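Local coordinates for protein cytochrome B5-HOST origin (Ostreococcus tauri virus 2, PDB 4B8N) that probably carries electrons through its bound heme, as a virus-encoded member of the cytochrome b5 family, at residues A[22-26]-A[27-31]; A[65-68]-A[69-73]. One frame throughout, in Å; residues are numbered along the deposited sequence.

Contact 1: residues A[22-26]-A[27-31]; sequences AKHNT and EEDCW
His24 lies flat on the indole of Trp31 at the start of a tight beta hairpin, in which strand 25-26 turns through a type I beta turn into strand 29-34, within the cytochrome b5 fold. The two side chains run side by side in the same direction. The imidazole meets the six-membered ring of Trp31 in a face-to-face stack, with centroids 3.5 Å apart and planes only 3° from parallel. Nearer the backbone, His24 CB sits over the face of the five-membered ring in a CH-pi contact. Both residues start toward the facing segment and carry CG anti to the carbonyl carbon (chi1 -55° in His24), which lets the rings lie alongside each other. Their main chains are joined as well, Trp31 N donating to His24 O at 3.0 Å.

The imidazole is also held at its edge. His24 ND1 donates a nearly straight hydrogen bond of 2.7 Å to the syn side of Asp29 OD1, which lies in the ring plane, while the carboxylate stands almost upright to that plane. NE2 is hydrogen-bonded to Glu20 OE2, so carboxylates take both ring nitrogens and fix the ring's rotation above the indole. With an acid at each nitrogen, the ring would probably favour the doubly protonated, positively charged form.

An extra residue on the first strand, Asn25 and Thr26 being set against the single Asp29, makes a classic beta bulge; Asn25 also forms a non-hydrogen-bonded antiparallel pair with Cys30.

Thr26 opens the turn, with Glu27 and Glu28 at its corners. Glu28 bends at chi2 (85°), bringing OE1 back to 3.4 Å from Thr26 CB. The turn closes where Asp29 N donates to Thr26 O at 3.0 Å.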
ATOM      1  N   ALA A  22       9.531  -0.962   5.193  1.00 25.40           N
ATOM      2  CA  ALA A  22      10.540  -1.074   4.138  1.00 29.59           C
ATOM      3  C   ALA A  22      10.901  -2.519   3.760  1.00 27.58           C
ATOM      4  O   ALA A  22      11.340  -2.767   2.634  1.00 29.48           O
ATOM      5  CB  ALA A  22      11.792  -0.305   4.534  1.00 29.46           C
ATOM      6  N   LYS A  23      10.711  -3.458   4.689  1.00 22.74           N
ATOM      7  CA  LYS A  23      11.023  -4.863   4.440  1.00 25.25           C
ATOM      8  C   LYS A  23      10.006  -5.553   3.525  1.00 27.45           C
ATOM      9  O   LYS A  23      10.301  -6.616   2.969  1.00 28.05           O
ATOM     10  CB  LYS A  23      11.177  -5.640   5.756  1.00 28.50           C
ATOM     11  CG  LYS A  23      12.405  -5.232   6.566  1.00 36.33           C
ATOM     12  CD  LYS A  23      12.462  -5.934   7.913  1.00 34.34           C
ATOM     13  CE  LYS A  23      13.522  -5.292   8.789  1.00 44.00           C
ATOM     14  NZ  LYS A  23      13.569  -5.938  10.125  1.00 42.13           N
ATOM     15  N   HIS A  24       8.821  -4.952   3.379  1.00 24.27           N
ATOM     16  CA  HIS A  24       7.748  -5.517   2.547  1.00 26.71           C
ATOM     17  C   HIS A  24       7.741  -4.835   1.215  1.00 23.67           C
ATOM     18  O   HIS A  24       6.835  -4.058   0.882  1.00 23.26           O
ATOM     19  CB  HIS A  24       6.399  -5.425   3.260  1.00 29.73           C
ATOM     20  CG  HIS A  24       6.407  -6.059   4.618  1.00 26.16           C
ATOM     21  ND1 HIS A  24       6.035  -7.344   4.819  1.00 34.79           N
ATOM     22  CD2 HIS A  24       6.839  -5.576   5.853  1.00 25.45           C
ATOM     23  CE1 HIS A  24       6.178  -7.653   6.121  1.00 30.43           C
ATOM     24  NE2 HIS A  24       6.678  -6.573   6.754  1.00 27.23           N
ATOM     25  N   ASN A  25       8.770  -5.155   0.433  1.00 24.41           N
ATOM     26  CA  ASN A  25       9.141  -4.376  -0.748  1.00 22.57           C
ATOM     27  C   ASN A  25       9.261  -5.214  -2.023  1.00 24.04           C
ATOM     28  O   ASN A  25      10.001  -4.862  -2.949  1.00 26.47           O
ATOM     29  CB  ASN A  25      10.456  -3.611  -0.472  1.00 29.35           C
ATOM     30  CG  ASN A  25      11.687  -4.527  -0.411  1.00 35.61           C
ATOM     31  OD1 ASN A  25      11.596  -5.733  -0.146  1.00 23.66           O
ATOM     32  ND2 ASN A  25      12.852  -3.943  -0.663  1.00 33.46           N
ATOM     33  N   THR A  26       8.541  -6.332  -2.078  1.00 22.50           N
ATOM     34  CA  THR A  26       8.549  -7.173  -3.287  1.00 23.65           C
ATOM     35  C   THR A  26       7.133  -7.440  -3.776  1.00 26.69           C
ATOM     36  O   THR A  26       6.176  -7.241  -3.027  1.00 26.17           O
ATOM     37  CB  THR A  26       9.238  -8.529  -3.036  1.00 27.06           C
ATOM     38  OG1 THR A  26       8.537  -9.249  -2.007  1.00 24.10           O
ATOM     39  CG2 THR A  26      10.675  -8.324  -2.630  1.00 26.02           C
ATOM     40  N   GLU A  27       7.008  -7.895  -5.023  1.00 22.90           N
ATOM     41  CA  GLU A  27       5.725  -8.394  -5.545  1.00 23.25           C
ATOM     42  C   GLU A  27       5.112  -9.444  -4.605  1.00 22.32           C
ATOM     43  O   GLU A  27       3.897  -9.477  -4.399  1.00 20.21           O
ATOM     44  CB  GLU A  27       5.910  -8.980  -6.947  1.00 25.46           C
ATOM     45  CG  GLU A  27       4.662  -9.666  -7.503  1.00 29.96           C
ATOM     46  CD  GLU A  27       4.820 -10.102  -8.950  1.00 33.96           C
ATOM     47  OE1 GLU A  27       5.939 -10.021  -9.480  1.00 32.61           O
ATOM     48  OE2 GLU A  27       3.823 -10.535  -9.559  1.00 43.72           O
ATOM     49  N   GLU A  28       5.967 -10.293  -4.027  1.00 24.48           N
ATOM     50  CA  GLU A  28       5.521 -11.393  -3.155  1.00 25.12           C
ATOM     51  C   GLU A  28       5.078 -10.930  -1.758  1.00 29.88           C
ATOM     52  O   GLU A  28       4.416 -11.673  -1.004  1.00 28.22           O
ATOM     53  CB  GLU A  28       6.626 -12.462  -3.053  1.00 24.78           C
ATOM     54  CG  GLU A  28       6.973 -13.139  -4.385  1.00 31.75           C
ATOM     55  CD  GLU A  28       8.001 -12.392  -5.248  1.00 33.44           C
ATOM     56  OE1 GLU A  28       8.410 -11.258  -4.911  1.00 27.46           O
ATOM     57  OE2 GLU A  28       8.414 -12.950  -6.287  1.00 32.28           O
ATOM     58  N   ASP A  29       5.430  -9.697  -1.409  1.00 26.83           N
ATOM     59  CA  ASP A  29       5.202  -9.195  -0.056  1.00 24.59           C
ATOM     60  C   ASP A  29       5.239  -7.669  -0.111  1.00 25.89           C
ATOM     61  O   ASP A  29       6.285  -7.047   0.108  1.00 21.49           O
ATOM     62  CB  ASP A  29       6.291  -9.763   0.869  1.00 26.50           C
ATOM     63  CG  ASP A  29       6.115  -9.352   2.322  1.00 30.64           C
ATOM     64  OD1 ASP A  29       5.052  -8.812   2.712  1.00 26.76           O
ATOM     65  OD2 ASP A  29       7.074  -9.565   3.082  1.00 37.72           O
ATOM     66  N   CYS A  30       4.090  -7.072  -0.420  1.00 22.26           N
ATOM     67  CA  CYS A  30       4.025  -5.684  -0.881  1.00 22.77           C
ATOM     68  C   CYS A  30       3.157  -4.792   0.010  1.00 23.07           C
ATOM     69  O   CYS A  30       1.924  -4.854  -0.046  1.00 27.14           O
ATOM     70  CB  CYS A  30       3.509  -5.655  -2.325  1.00 20.65           C
ATOM     71  SG  CYS A  30       3.411  -4.006  -3.057  1.00 22.02           S
ATOM     72  N   TRP A  31       3.802  -3.973   0.843  1.00 22.15           N
ATOM     73  CA  TRP A  31       3.067  -3.003   1.655  1.00 24.19           C
ATOM     74  C   TRP A  31       3.292  -1.655   1.092  1.00 21.26           C
ATOM     75  O   TRP A  31       4.386  -1.361   0.622  1.00 23.91           O
ATOM     76  CB  TRP A  31       3.567  -2.969   3.082  1.00 23.11           C
ATOM     77  CG  TRP A  31       3.283  -4.170   3.939  1.00 25.20           C
ATOM     78  CD1 TRP A  31       2.742  -5.397   3.563  1.00 25.24           C
ATOM     79  CD2 TRP A  31       3.575  -4.301   5.373  1.00 24.95           C
ATOM     80  NE1 TRP A  31       2.658  -6.242   4.648  1.00 23.21           N
ATOM     81  CE2 TRP A  31       3.148  -5.647   5.760  1.00 24.36           C
ATOM     82  CE3 TRP A  31       4.119  -3.460   6.343  1.00 24.98           C
ATOM     83  CZ2 TRP A  31       3.265  -6.110   7.063  1.00 28.72           C
ATOM     84  CZ3 TRP A  31       4.242  -3.947   7.652  1.00 27.47           C
ATOM     85  CH2 TRP A  31       3.819  -5.236   8.000  1.00 31.72           C
TER

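Contact 2: residues A[65-68]-A[69-73]; sequences EEFD and MLHPP. With HEM (protoporphyrin IX containing Fe), chain E.
Phe67 and His71, one helical turn apart, stack with an offset: their ring centroids are 4.2 Å apart and the planes lie 16° from parallel. His71 ND1 sits over the Phe67 ring near its rim, 3.3 Å from CD1, and His71 CB adds a CH-pi contact over the same ring. Phe67 directs its ring toward the heme with chi1 at 179°, CG lying opposite the backbone N, and its CE1 comes within 3.5 Å of the vinyl carbon CBB. Val75 and Leu76 of helix 75-79 also pack on Phe67.

Three of the hydrogen bonds converge on Phe67 O, while one turn earlier Met69 N donates to Glu65 O. His71 ND1 reaches Phe67 O at 2.8 Å, in the carbonyl plane and on a lone pair, with the acceptor also lying in the imidazole plane. Leu70 N donates to the same oxygen at 3.1 Å, and His71 N adds a weak bond. Here helix 64-70 ends, His71 adopting extended backbone angles.

Heme iron is bound by His71 NE2 at 2.0 Å and by His48 NE2, the bis-histidine ligation of the cytochrome b5 fold. With NE2 given to the metal, ND1 serves as the donor. Its bond to the main chain restrains rotation of the imidazole about CB-CG, and probably makes it a better donor to the metal.

Nonpolar contacts with the porphyrin add to this wall of the pocket: Glu66 CB lies 3.6 Å from the vinyl carbon CBC, and Leu70 CD1 is 3.8 Å from the methyl CMD.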
ATOM      1  N   GLU A  65       1.302  10.777  -2.734  1.00 35.85           N
ATOM      2  CA  GLU A  65       1.257  11.796  -3.792  1.00 43.34           C
ATOM      3  C   GLU A  65       0.817  11.227  -5.132  1.00 34.64           C
ATOM      4  O   GLU A  65      -0.057  11.788  -5.790  1.00 27.02           O
ATOM      5  CB  GLU A  65       2.614  12.503  -3.934  1.00 46.19           C
ATOM      6  CG  GLU A  65       2.767  13.772  -3.099  1.00 73.59           C
ATOM      7  CD  GLU A  65       3.161  13.521  -1.648  1.00 87.22           C
ATOM      8  OE1 GLU A  65       2.353  12.942  -0.887  1.00 92.96           O
ATOM      9  OE2 GLU A  65       4.276  13.930  -1.257  1.00 89.31           O
ATOM     10  N   GLU A  66       1.417  10.108  -5.520  1.00 27.83           N
ATOM     11  CA  GLU A  66       1.137   9.497  -6.820  1.00 35.08           C
ATOM     12  C   GLU A  66      -0.257   8.868  -6.830  1.00 26.71           C
ATOM     13  O   GLU A  66      -0.947   8.863  -7.862  1.00 34.89           O
ATOM     14  CB  GLU A  66       2.211   8.462  -7.172  1.00 35.44           C
ATOM     15  CG  GLU A  66       3.618   9.029  -7.348  1.00 42.70           C
ATOM     16  CD  GLU A  66       4.352   9.320  -6.042  1.00 46.10           C
ATOM     17  OE1 GLU A  66       3.798   9.098  -4.934  1.00 44.23           O
ATOM     18  OE2 GLU A  66       5.513   9.776  -6.128  1.00 51.46           O
ATOM     19  N   PHE A  67      -0.672   8.339  -5.678  1.00 23.28           N
ATOM     20  CA  PHE A  67      -2.031   7.821  -5.545  1.00 24.51           C
ATOM     21  C   PHE A  67      -3.061   8.957  -5.677  1.00 32.88           C
ATOM     22  O   PHE A  67      -3.991   8.861  -6.491  1.00 30.59           O
ATOM     23  CB  PHE A  67      -2.234   7.019  -4.248  1.00 27.46           C
ATOM     24  CG  PHE A  67      -3.638   6.510  -4.086  1.00 24.25           C
ATOM     25  CD1 PHE A  67      -4.014   5.270  -4.628  1.00 22.16           C
ATOM     26  CD2 PHE A  67      -4.598   7.284  -3.440  1.00 22.92           C
ATOM     27  CE1 PHE A  67      -5.324   4.822  -4.518  1.00 25.93           C
ATOM     28  CE2 PHE A  67      -5.907   6.831  -3.315  1.00 26.37           C
ATOM     29  CZ  PHE A  67      -6.274   5.604  -3.859  1.00 26.19           C
ATOM     30  N   ASP A  68      -2.886  10.032  -4.901  1.00 29.15           N
ATOM     31  CA  ASP A  68      -3.795  11.180  -4.941  0.60 35.50           C
ATOM     32  C   ASP A  68      -3.901  11.796  -6.340  1.00 30.46           C
ATOM     33  O   ASP A  68      -4.953  12.252  -6.746  1.00 33.80           O
ATOM     34  CB  ASP A  68      -3.371  12.249  -3.923  0.60 35.91           C
ATOM     35  CG  ASP A  68      -3.776  11.898  -2.494  0.60 42.58           C
ATOM     36  OD1 ASP A  68      -4.604  10.981  -2.305  0.60 37.10           O
ATOM     37  OD2 ASP A  68      -3.269  12.547  -1.555  0.60 48.63           O
ATOM     38  N   MET A  69      -2.801  11.822  -7.076  1.00 28.97           N
ATOM     39  CA  MET A  69      -2.875  12.443  -8.398  1.00 34.84           C
ATOM     40  C   MET A  69      -3.453  11.540  -9.492  1.00 34.11           C
ATOM     41  O   MET A  69      -3.904  12.050 -10.528  1.00 31.34           O
ATOM     42  CB  MET A  69      -1.534  13.064  -8.816  1.00 38.37           C
ATOM     43  CG  MET A  69      -0.529  12.089  -9.392  1.00 46.54           C
ATOM     44  SD  MET A  69       0.833  12.891 -10.259  1.00 73.33           S
ATOM     45  CE  MET A  69       1.354  11.534 -11.305  1.00 49.19           C
ATOM     46  N   LEU A  70      -3.449  10.221  -9.268  1.00 30.03           N
ATOM     47  CA  LEU A  70      -3.904   9.245 -10.286  1.00 36.28           C
ATOM     48  C   LEU A  70      -5.300   8.646 -10.065  1.00 33.84           C
ATOM     49  O   LEU A  70      -5.850   8.012 -10.974  1.00 30.93           O
ATOM     50  CB  LEU A  70      -2.895   8.097 -10.445  1.00 32.30           C
ATOM     51  CG  LEU A  70      -1.525   8.406 -11.051  1.00 38.59           C
ATOM     52  CD1 LEU A  70      -0.517   7.337 -10.664  1.00 38.20           C
ATOM     53  CD2 LEU A  70      -1.622   8.523 -12.556  1.00 33.83           C
ATOM     54  N   HIS A  71      -5.854   8.826  -8.867  1.00 25.24           N
ATOM     55  CA  HIS A  71      -7.140   8.212  -8.504  1.00 28.35           C
ATOM     56  C   HIS A  71      -8.114   9.207  -7.938  1.00 31.81           C
ATOM     57  O   HIS A  71      -7.703  10.126  -7.221  1.00 38.43           O
ATOM     58  CB  HIS A  71      -6.947   7.090  -7.481  1.00 24.69           C
ATOM     59  CG  HIS A  71      -5.876   6.094  -7.852  1.00 22.45           C
ATOM     60  ND1 HIS A  71      -4.562   6.362  -7.710  1.00 20.06           N
ATOM     61  CD2 HIS A  71      -5.963   4.790  -8.351  1.00 21.51           C
ATOM     62  CE1 HIS A  71      -3.840   5.299  -8.105  1.00 19.48           C
ATOM     63  NE2 HIS A  71      -4.696   4.331  -8.499  1.00 18.15           N
ATOM     64  N   PRO A  72      -9.419   9.031  -8.242  1.00 31.76           N
ATOM     65  CA  PRO A  72     -10.509   9.769  -7.598  1.00 35.38           C
ATOM     66  C   PRO A  72     -10.622   9.477  -6.102  1.00 40.82           C
ATOM     67  O   PRO A  72     -10.286   8.370  -5.662  1.00 40.87           O
ATOM     68  CB  PRO A  72     -11.760   9.248  -8.317  1.00 39.40           C
ATOM     69  CG  PRO A  72     -11.271   8.778  -9.639  1.00 39.79           C
ATOM     70  CD  PRO A  72      -9.908   8.217  -9.373  1.00 31.13           C
ATOM     71  N   PRO A  73     -11.140  10.444  -5.320  1.00 44.40           N
ATOM     72  CA  PRO A  73     -11.206  10.297  -3.863  1.00 38.89           C
ATOM     73  C   PRO A  73     -12.021   9.088  -3.385  1.00 38.40           C
ATOM     74  O   PRO A  73     -11.862   8.670  -2.248  1.00 54.64           O
ATOM     75  CB  PRO A  73     -11.880  11.599  -3.415  1.00 46.92           C
ATOM     76  CG  PRO A  73     -12.726  11.981  -4.579  1.00 46.34           C
ATOM     77  CD  PRO A  73     -11.863  11.649  -5.768  1.00 49.87           C
TER
HETATM   78  CHA HEM E 201      -5.515   3.080 -12.191  1.00 23.94           C
HETATM   79  CHB HEM E 201      -7.262   1.415  -7.804  1.00 20.77           C
HETATM   80  CHC HEM E 201      -2.921   2.010  -5.798  1.00 20.09           C
HETATM   81  CHD HEM E 201      -1.222   3.580 -10.143  1.00 19.45           C
HETATM   82  C1A HEM E 201      -6.356   2.613 -11.117  1.00 22.02           C
HETATM   83  C2A HEM E 201      -7.784   2.367 -11.335  1.00 22.74           C
HETATM   84  C3A HEM E 201      -8.285   1.896 -10.051  1.00 21.88           C
HETATM   85  C4A HEM E 201      -7.122   1.828  -9.163  1.00 23.14           C
HETATM   86  CMA HEM E 201      -9.691   1.491  -9.734  1.00 24.13           C
HETATM   87  CAA HEM E 201      -8.599   2.574 -12.598  1.00 26.92           C
HETATM   88  CBA HEM E 201      -9.383   3.885 -12.478  1.00 37.35           C
HETATM   89  CGA HEM E 201      -8.394   5.022 -12.577  1.00 47.51           C
HETATM   90  O1A HEM E 201      -7.830   5.273 -13.691  1.00 44.90           O
HETATM   91  O2A HEM E 201      -8.166   5.654 -11.523  1.00 45.05           O
HETATM   92  C1B HEM E 201      -6.196   1.443  -6.844  1.00 22.01           C
HETATM   93  C2B HEM E 201      -6.443   1.055  -5.446  1.00 23.09           C
HETATM   94  C3B HEM E 201      -5.123   1.252  -4.881  1.00 23.85           C
HETATM   95  C4B HEM E 201      -4.304   1.703  -6.005  1.00 20.91           C
HETATM   96  CMB HEM E 201      -7.716   0.587  -4.810  1.00 24.21           C
HETATM   97  CAB HEM E 201      -4.688   0.990  -3.486  1.00 24.35           C
HETATM   98  CBB HEM E 201      -4.224   1.959  -2.752  1.00 31.92           C
HETATM   99  C1C HEM E 201      -2.046   2.580  -6.766  1.00 22.07           C
HETATM  100  C2C HEM E 201      -0.626   2.893  -6.466  1.00 22.83           C
HETATM  101  C3C HEM E 201      -0.162   3.341  -7.760  1.00 21.94           C
HETATM  102  C4C HEM E 201      -1.274   3.242  -8.741  1.00 24.40           C
HETATM  103  CMC HEM E 201       0.109   2.755  -5.148  1.00 23.85           C
HETATM  104  CAC HEM E 201       1.199   3.814  -8.049  1.00 30.25           C
HETATM  105  CBC HEM E 201       1.354   5.116  -8.077  1.00 37.29           C
HETATM  106  C1D HEM E 201      -2.250   3.538 -11.133  1.00 22.65           C
HETATM  107  C2D HEM E 201      -1.972   3.957 -12.517  1.00 29.70           C
HETATM  108  C3D HEM E 201      -3.281   3.809 -13.134  1.00 27.07           C
HETATM  109  C4D HEM E 201      -4.118   3.310 -12.024  1.00 24.88           C
HETATM  110  CMD HEM E 201      -0.679   4.431 -13.165  1.00 33.60           C
HETATM  111  CAD HEM E 201      -3.700   4.078 -14.553  1.00 32.20           C
HETATM  112  CBD HEM E 201      -4.428   5.419 -14.668  1.00 39.61           C
HETATM  113  CGD HEM E 201      -5.062   5.618 -16.045  1.00 57.15           C
HETATM  114  O1D HEM E 201      -4.710   4.904 -17.016  1.00 64.37           O
HETATM  115  O2D HEM E 201      -5.928   6.512 -16.165  1.00 56.31           O
HETATM  116  NA  HEM E 201      -5.958   2.431  -9.729  1.00 23.25           N
HETATM  117  NB  HEM E 201      -4.957   1.856  -7.157  1.00 20.19           N
HETATM  118  NC  HEM E 201      -2.457   2.887  -8.083  1.00 22.46           N
HETATM  119  ND  HEM E 201      -3.527   3.180 -10.833  1.00 22.67           N
HETATM  120 FE   HEM E 201      -4.145   2.420  -8.985  1.00 22.08          FE

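Overall arrangement
Following the chain from the N terminus, helix 18-22 leads into contact 1, which closes the short hairpin between strand 25-26 and strand 29-34 at an edge of the antiparallel sheet. The chain then adds strand 37-40, supplies His48 to the heme and passes through helix 52-56 before reaching contact 2, where helix 64-70 ends beside the porphyrin. The two contacts are therefore in series, neither enclosing nor crossing the other. They lie on opposite sides of the chain's centre, their own centres about 21 Å apart; contact 1 lies at the sheet edge, and contact 2 lines one side of the heme pocket.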